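Local structure of 14L protein (4EKX) at residues Val19-Arg24 and Leu75-Ile80; Val35-Gly40 and Pro71-Ile76. The protein probably binds and neutralises host interleukin-18 as a poxviral decoy receptor with an immunoglobulin-like fold. The protein carries 2 engineered substitutions. One frame throughout, in Å; residues are numbered along the deposited sequence.

Contact 1. Residues Val19-Arg24 and Leu75-Ile80; sequences VVLECR and LILTNI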
# COMPACT_ATOMS: atom_id res chain seq x y z
N VAL D 19 14.72 -1.80 -3.12
CA VAL D 19 13.67 -2.06 -4.11
C VAL D 19 12.61 -2.98 -3.53
O VAL D 19 12.92 -4.03 -2.98
CB VAL D 19 14.27 -2.71 -5.40
CG1 VAL D 19 13.20 -3.39 -6.23
CG2 VAL D 19 15.02 -1.65 -6.23
N VAL D 20 11.35 -2.59 -3.65
CA VAL D 20 10.26 -3.41 -3.12
C VAL D 20 9.33 -3.85 -4.24
O VAL D 20 8.86 -3.01 -5.01
CB VAL D 20 9.41 -2.63 -2.09
CG1 VAL D 20 8.27 -3.51 -1.57
CG2 VAL D 20 10.29 -2.15 -0.94
N LEU D 21 9.11 -5.16 -4.34
CA LEU D 21 8.12 -5.71 -5.25
C LEU D 21 6.96 -6.16 -4.41
O LEU D 21 7.14 -6.81 -3.38
CB LEU D 21 8.68 -6.92 -6.01
CG LEU D 21 10.13 -6.75 -6.51
CD1 LEU D 21 10.53 -7.96 -7.34
CD2 LEU D 21 10.30 -5.46 -7.31
N GLU D 22 5.75 -5.82 -4.86
CA GLU D 22 4.55 -6.15 -4.11
C GLU D 22 3.78 -7.21 -4.86
O GLU D 22 3.33 -7.00 -5.99
CB GLU D 22 3.67 -4.91 -3.95
CG GLU D 22 4.43 -3.70 -3.41
CD GLU D 22 3.68 -2.39 -3.67
OE1 GLU D 22 2.80 -2.38 -4.54
OE2 GLU D 22 4.01 -1.38 -3.01
N CYS D 23 3.62 -8.36 -4.22
CA CYS D 23 2.78 -9.39 -4.80
C CYS D 23 1.47 -9.49 -4.05
O CYS D 23 1.44 -9.64 -2.83
CB CYS D 23 3.50 -10.72 -4.82
SG CYS D 23 2.38 -12.02 -5.52
N ARG D 24 0.37 -9.39 -4.79
CA ARG D 24 -0.96 -9.52 -4.22
C ARG D 24 -1.71 -10.62 -4.94
O ARG D 24 -1.70 -10.69 -6.17
CB ARG D 24 -1.75 -8.21 -4.34
CG ARG D 24 -1.13 -7.04 -3.59
CD ARG D 24 -1.92 -5.77 -3.84
NE ARG D 24 -1.40 -4.63 -3.09
CZ ARG D 24 -0.49 -3.78 -3.56
NH1 ARG D 24 0.01 -3.94 -4.79
NH2 ARG D 24 -0.09 -2.76 -2.81
N LEU D 75 8.62 -8.45 -1.62
CA LEU D 75 9.99 -8.91 -1.72
C LEU D 75 10.88 -7.67 -1.76
O LEU D 75 10.67 -6.76 -2.58
CB LEU D 75 10.18 -9.78 -2.96
CG LEU D 75 11.56 -10.42 -3.15
CD1 LEU D 75 11.83 -11.49 -2.08
CD2 LEU D 75 11.67 -11.02 -4.55
N ILE D 76 11.85 -7.61 -0.85
CA ILE D 76 12.69 -6.43 -0.71
C ILE D 76 14.11 -6.80 -1.12
O ILE D 76 14.68 -7.76 -0.60
CB ILE D 76 12.71 -5.89 0.74
CG1 ILE D 76 11.31 -5.52 1.20
CG2 ILE D 76 13.64 -4.68 0.86
CD1 ILE D 76 10.59 -6.63 1.90
N LEU D 77 14.65 -6.05 -2.08
CA LEU D 77 15.99 -6.29 -2.59
C LEU D 77 16.89 -5.16 -2.13
O LEU D 77 16.56 -3.98 -2.28
CB LEU D 77 16.01 -6.33 -4.12
CG LEU D 77 15.48 -7.57 -4.82
CD1 LEU D 77 14.00 -7.75 -4.54
CD2 LEU D 77 15.73 -7.48 -6.32
N THR D 78 18.03 -5.54 -1.58
CA THR D 78 19.06 -4.59 -1.17
C THR D 78 20.40 -5.07 -1.69
O THR D 78 20.55 -6.24 -2.06
CB THR D 78 19.13 -4.46 0.36
OG1 THR D 78 19.18 -5.77 0.95
CG2 THR D 78 17.92 -3.71 0.88
N ASN D 79 21.39 -4.18 -1.69
CA ASN D 79 22.72 -4.49 -2.19
C ASN D 79 22.66 -5.24 -3.52
O ASN D 79 23.27 -6.30 -3.70
CB ASN D 79 23.53 -5.26 -1.15
CG ASN D 79 23.83 -4.41 0.07
OD1 ASN D 79 24.66 -3.50 0.01
ND2 ASN D 79 23.16 -4.69 1.18
N ILE D 80 21.93 -4.64 -4.45
CA ILE D 80 21.52 -5.27 -5.70
C ILE D 80 22.67 -5.52 -6.67
O ILE D 80 23.43 -4.62 -7.02
CB ILE D 80 20.40 -4.45 -6.39
CG1 ILE D 80 19.15 -4.44 -5.51
CG2 ILE D 80 20.09 -5.00 -7.77
CD1 ILE D 80 18.05 -3.49 -6.00
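In Val19 a chi1 of 162° sets CG1 opposite the backbone N and turns CG2 away from the carbonyl carbon, so that CG2 meets Ile80 CD1 at 3.6 Å. The two side chains cross at about a right angle, and Ile80, beyond the paired residues, folds back over the end of the ladder. Val20 and Ile76 instead lie side by side and point the same way, with Val20 CG2 4.1 Å from Ile76 CG1.

The backbones form a regular antiparallel ladder. Val19 and Leu77 are a hydrogen-bonded pair (Val19 N to Leu77 O 3.0 Å, Leu77 N to Val19 O 2.8 Å), as are Leu21 and Leu75 (Leu21 N to Leu75 O 2.8 Å). Val20 and Ile76, between them, are the non-hydrogen-bonded pair, where Ile76 CA approaches Val19 O at 3.3 Å in a CA-H...O contact.

Val19, Leu21, Leu75 and Leu77 share the face turned to the core: Trp37 of strand 34-39 touches Leu21 and Leu75, while helix 106-110 covers Leu21 and Leu77 through Leu106 and Val19 through Trp110. Strands 6-12 and 54-58 flank this central pair, completing one sheet of the immunoglobulin-like sandwich.

Contact 2. Residues Val35-Gly40 and Pro71-Ile76; sequences VYWIIG and PRADLI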
# COMPACT_ATOMS: atom_id res chain seq x y z
N VAL D 35 0.11 -15.88 -0.74
CA VAL D 35 1.12 -15.68 -1.78
C VAL D 35 2.52 -15.64 -1.17
O VAL D 35 2.70 -15.33 0.00
CB VAL D 35 0.88 -14.39 -2.60
CG1 VAL D 35 -0.44 -14.49 -3.39
CG2 VAL D 35 0.88 -13.16 -1.69
N TYR D 36 3.51 -16.01 -1.98
CA TYR D 36 4.90 -15.88 -1.55
C TYR D 36 5.81 -15.95 -2.75
O TYR D 36 5.37 -16.28 -3.86
CB TYR D 36 5.29 -16.99 -0.58
CG TYR D 36 5.11 -18.37 -1.16
CD1 TYR D 36 3.86 -19.00 -1.12
CD2 TYR D 36 6.18 -19.05 -1.74
CE1 TYR D 36 3.68 -20.28 -1.64
CE2 TYR D 36 6.01 -20.32 -2.27
CZ TYR D 36 4.75 -20.93 -2.22
OH TYR D 36 4.56 -22.20 -2.74
N TRP D 37 7.08 -15.66 -2.52
CA TRP D 37 8.04 -15.54 -3.59
C TRP D 37 8.93 -16.79 -3.74
O TRP D 37 9.24 -17.47 -2.76
CB TRP D 37 8.91 -14.30 -3.36
CG TRP D 37 8.14 -13.00 -3.58
CD1 TRP D 37 7.40 -12.31 -2.66
CD2 TRP D 37 8.02 -12.30 -4.81
NE1 TRP D 37 6.83 -11.19 -3.25
CE2 TRP D 37 7.19 -11.17 -4.57
CE3 TRP D 37 8.52 -12.51 -6.10
CZ2 TRP D 37 6.90 -10.23 -5.56
CZ3 TRP D 37 8.21 -11.59 -7.09
CH2 TRP D 37 7.40 -10.47 -6.82
N ILE D 38 9.29 -17.07 -4.99
CA ILE D 38 10.30 -18.08 -5.32
C ILE D 38 11.35 -17.38 -6.18
O ILE D 38 11.02 -16.71 -7.17
CB ILE D 38 9.70 -19.27 -6.09
CG1 ILE D 38 8.69 -20.01 -5.20
CG2 ILE D 38 10.81 -20.22 -6.58
CD1 ILE D 38 8.00 -21.23 -5.87
N ILE D 39 12.61 -17.52 -5.77
CA ILE D 39 13.74 -16.86 -6.43
C ILE D 39 14.38 -17.87 -7.36
O ILE D 39 14.89 -18.90 -6.92
CB ILE D 39 14.77 -16.38 -5.41
CG1 ILE D 39 14.09 -15.61 -4.27
CG2 ILE D 39 15.85 -15.52 -6.08
CD1 ILE D 39 13.21 -14.44 -4.75
N GLY D 40 14.33 -17.58 -8.66
CA GLY D 40 14.80 -18.52 -9.65
C GLY D 40 13.89 -19.73 -9.73
O GLY D 40 12.68 -19.62 -9.51
N PRO D 71 -4.35 -11.85 -0.15
CA PRO D 71 -3.03 -12.12 0.42
C PRO D 71 -1.96 -11.25 -0.23
O PRO D 71 -2.07 -10.90 -1.41
CB PRO D 71 -2.80 -13.60 0.07
CG PRO D 71 -3.74 -13.89 -1.06
CD PRO D 71 -4.94 -13.01 -0.83
N ARG D 72 -0.93 -10.91 0.53
CA ARG D 72 0.14 -10.06 0.02
C ARG D 72 1.51 -10.53 0.52
O ARG D 72 1.66 -10.91 1.67
CB ARG D 72 -0.08 -8.60 0.43
CG ARG D 72 0.98 -7.64 -0.11
CD ARG D 72 0.63 -6.19 0.21
NE ARG D 72 1.75 -5.29 -0.07
CZ ARG D 72 1.69 -3.97 0.02
NH1 ARG D 72 0.56 -3.37 0.37
NH2 ARG D 72 2.77 -3.24 -0.24
N ALA D 73 2.50 -10.49 -0.37
CA ALA D 73 3.88 -10.70 0.04
C ALA D 73 4.75 -9.70 -0.68
O ALA D 73 4.72 -9.63 -1.90
CB ALA D 73 4.34 -12.13 -0.26
N ASP D 74 5.52 -8.93 0.08
CA ASP D 74 6.50 -8.03 -0.53
C ASP D 74 7.88 -8.67 -0.53
O ASP D 74 8.28 -9.36 0.43
CB ASP D 74 6.56 -6.67 0.19
CG ASP D 74 5.28 -5.85 0.04
OD1 ASP D 74 4.40 -6.22 -0.77
OD2 ASP D 74 5.17 -4.82 0.73
N LEU D 75 8.62 -8.45 -1.62
CA LEU D 75 9.99 -8.91 -1.72
C LEU D 75 10.88 -7.67 -1.76
O LEU D 75 10.67 -6.76 -2.58
CB LEU D 75 10.18 -9.78 -2.96
CG LEU D 75 11.56 -10.42 -3.15
CD1 LEU D 75 11.83 -11.49 -2.08
CD2 LEU D 75 11.67 -11.02 -4.55
N ILE D 76 11.85 -7.61 -0.85
CA ILE D 76 12.69 -6.43 -0.71
C ILE D 76 14.11 -6.80 -1.12
O ILE D 76 14.68 -7.76 -0.60
CB ILE D 76 12.71 -5.89 0.74
CG1 ILE D 76 11.31 -5.52 1.20
CG2 ILE D 76 13.64 -4.68 0.86
CD1 ILE D 76 10.59 -6.63 1.90
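The Trp37 indole receives Leu75 on one face and the backbone of Ala73 at its edge. Leu75 CB stands 3.6 Å from the centroid of the five-membered ring and only 6° off its normal, a CH-pi contact. Leu75 CD2 reaches further across the ring system, to 3.8 Å from Trp37 CE3; its other near neighbour is Ile39 CD1, met tip to tip.

At the edge, Trp37 NE1 donates a nearly straight hydrogen bond of 3.0 Å to Ala73 O. The oxygen lies close to the indole plane, but the N-H comes from well above the carbonyl plane, 65° out of it. Because strands 34-39 and 72-78 belong to different sheets, this bond ties one sheet to the other.

Two residues earlier, Val35 has CG1 anti to its carbonyl carbon (chi1 -64°), which places CG2 between backbone N and carbonyl carbon; this methyl presses on the facing backbone, 3.4 Å from Ala73 N. Val35 CG1 meets Pro71 CG at 4.1 Å, the side chains crossing at about a right angle.

Arg72 and Asp74 point away from strand 35-39. Arg72 NE makes a salt-bridged hydrogen bond of 2.9 Å to Asp74 OD1, in the guanidinium plane but, on the syn side, somewhat out of the carboxylate plane; Tyr59 OH takes Asp74 OD2. On the other side of strand 35-39, Tyr36 OH bonds to the backbone of the chain of another protein, presumably the cytokine.

Trp37 also touches Cys23, which forms a disulfide with Cys91, giving the tryptophan-and-disulfide core characteristic of immunoglobulin domains. Chemically, the buried indole N-H is satisfied by a main-chain oxygen, and that bond with the Leu75 contact should fix the ring's rotation, while the charged pair lies on the other face, where Asp74 is still buried.

How the contacts relate
Strand 72-78 carries both contacts, whose centres lie about 9 Å apart: in contact 1 it pairs within its sheet, in contact 2 it faces the opposite one. Leu75 serves both: its backbone bonds Leu21, while its side chain packs beside Leu21 and over Trp37. Between the contacts the ladder continues, since Cys23 O is 2.8 Å from Ala73 N, a probable hydrogen bond. On the outer face Arg24 NH2 comes within 3.3 Å of Arg72 NH1, probably offset by the Glu22 and Asp74 carboxylates; across a subunit interface, Glu22 and Arg24 form salt bridges with Arg24 and Glu22 of the second subunit. The surface bound to the other protein lies beyond strand 34-39, at Tyr36 and Ile38.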